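Local coordinates for methylxanthine N1-demethylase NdmA (Pseudomonas putida, PDB 6ICN), which removes the N1-methyl group of caffeine to give theobromine and formaldehyde, the first step of caffeine degradation, as a Rieske non-heme iron oxygenase, at residues V65-G70 / G90-N95. Residues are numbered along the deposited sequence; the frame is centred on the assembly and turned at random.
Sequences VVAKLG and GTVSGN
Leu69 touches the 90-95 segment at two places, Val92 and the backbone carbonyl of Asn95. Its CB is 3.6 Å from Asn95 O. With CG anti to its own carbonyl carbon (chi1 -59°), that atom sits beside the backbone N, 4.0 Å from Asn95 O, and the two methyls part from there. CD1 stays by the same oxygen, 3.7 Å from Asn95 O. CD2 goes to the valine, 3.8 Å from Val92 CG1 and slightly farther from CG2. Val92 points at the 65-69 strand and spreads its two methyls along it: CG1 also touches the carbonyl oxygen of Lys68, while CG2 meets Ala67 CB at 3.9 Å. An alanine in place of Leu69 would probably open a gap beside Val92 CG1 and deprive Val74 and Met76 of an apolar partner. One water bridges the backbones. It donates to Lys68 O (2.7 Å) and Gly94 O (3.2 Å) and accepts from Gly70 N (2.9 Å). The contact joins two sheets of the Rieske domain. Strand 62-69 runs between 72-77 and 55-59 in the six-stranded antiparallel sheet. Strand 91-93 is an outer strand of a small four-stranded sheet; its partner 96-98 leads into the loop that carries the cluster ligand Cys99.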
loop_
_atom_site.group_PDB
_atom_site.type_symbol
_atom_site.label_atom_id
_atom_site.label_comp_id
_atom_site.label_asym_id
_atom_site.label_seq_id
_atom_site.Cartn_x
_atom_site.Cartn_y
_atom_site.Cartn_z
ATOM N N VAL A 65 22.004 18.267 14.717
ATOM C CA VAL A 65 22.195 18.499 13.291
ATOM C C VAL A 65 23.691 18.546 13.008
ATOM O O VAL A 65 24.457 19.150 13.774
ATOM C CB VAL A 65 21.481 19.794 12.842
ATOM C CG1 VAL A 65 21.981 21.010 13.658
ATOM C CG2 VAL A 65 21.638 20.014 11.345
ATOM N N VAL A 66 24.104 17.894 11.926
ATOM C CA VAL A 66 25.494 17.875 11.477
ATOM C C VAL A 66 25.585 18.622 10.156
ATOM O O VAL A 66 24.714 18.472 9.287
ATOM C CB VAL A 66 26.020 16.437 11.319
ATOM C CG1 VAL A 66 27.408 16.425 10.694
ATOM C CG2 VAL A 66 26.069 15.733 12.689
ATOM N N ALA A 67 26.654 19.409 9.990
ATOM C CA ALA A 67 26.877 20.130 8.741
ATOM C C ALA A 67 28.374 20.297 8.530
ATOM O O ALA A 67 29.149 20.333 9.498
ATOM C CB ALA A 67 26.192 21.505 8.736
ATOM N N LYS A 68 28.772 20.415 7.263
ATOM C CA LYS A 68 30.158 20.730 6.912
ATOM C C LYS A 68 30.267 22.239 6.727
ATOM O O LYS A 68 29.767 22.793 5.743
ATOM C CB LYS A 68 30.578 19.966 5.660
ATOM C CG LYS A 68 32.009 20.293 5.218
ATOM C CD LYS A 68 32.945 19.155 5.492
ATOM C CE LYS A 68 34.397 19.542 5.226
ATOM N NZ LYS A 68 34.654 19.870 3.810
ATOM N N LEU A 69 30.873 22.916 7.700
ATOM C CA LEU A 69 30.993 24.375 7.713
ATOM C C LEU A 69 32.458 24.707 7.448
ATOM O O LEU A 69 33.308 24.551 8.334
ATOM C CB LEU A 69 30.529 24.957 9.045
ATOM C CG LEU A 69 29.081 24.641 9.420
ATOM C CD1 LEU A 69 28.715 25.418 10.693
ATOM C CD2 LEU A 69 28.125 25.013 8.272
ATOM N N GLY A 70 32.751 25.138 6.226
ATOM C CA GLY A 70 34.147 25.315 5.859
ATOM C C GLY A 70 34.837 23.971 5.880
ATOM O O GLY A 70 34.340 22.991 5.320
ATOM N N GLY A 90 17.346 23.639 7.239
ATOM C CA GLY A 90 17.982 24.839 6.729
ATOM C C GLY A 90 19.041 24.560 5.679
ATOM O O GLY A 90 19.028 23.525 4.996
ATOM N N THR A 91 19.987 25.497 5.557
ATOM C CA THR A 91 20.957 25.491 4.471
ATOM C C THR A 91 22.316 25.957 4.982
ATOM O O THR A 91 22.393 26.850 5.824
ATOM C CB THR A 91 20.480 26.404 3.322
ATOM O OG1 THR A 91 21.372 26.301 2.198
ATOM C CG2 THR A 91 20.450 27.816 3.756
ATOM N N VAL A 92 23.383 25.347 4.477
ATOM C CA VAL A 92 24.729 25.847 4.747
ATOM C C VAL A 92 24.986 27.047 3.844
ATOM O O VAL A 92 24.774 26.984 2.628
ATOM C CB VAL A 92 25.779 24.749 4.522
ATOM C CG1 VAL A 92 27.198 25.339 4.611
ATOM C CG2 VAL A 92 25.590 23.617 5.529
ATOM N N SER A 93 25.446 28.144 4.437
ATOM C CA SER A 93 25.718 29.378 3.698
ATOM C C SER A 93 27.093 29.847 4.140
ATOM O O SER A 93 27.274 30.226 5.301
ATOM C CB SER A 93 24.647 30.433 3.980
ATOM O OG SER A 93 24.974 31.667 3.367
ATOM N N GLY A 94 28.065 29.789 3.232
ATOM C CA GLY A 94 29.439 30.034 3.627
ATOM C C GLY A 94 29.863 29.000 4.655
ATOM O O GLY A 94 29.689 27.791 4.469
ATOM N N ASN A 95 30.410 29.476 5.767
ATOM C CA ASN A 95 30.809 28.618 6.871
ATOM C C ASN A 95 29.802 28.671 8.011
ATOM O O ASN A 95 30.166 28.486 9.179
ATOM C CB ASN A 95 32.208 29.005 7.355
ATOM C CG ASN A 95 33.269 28.801 6.269
ATOM O OD1 ASN A 95 32.963 28.337 5.163
ATOM N ND2 ASN A 95 34.517 29.153 6.580
HETATM O O HOH W 1 30.725 24.760 4.202
#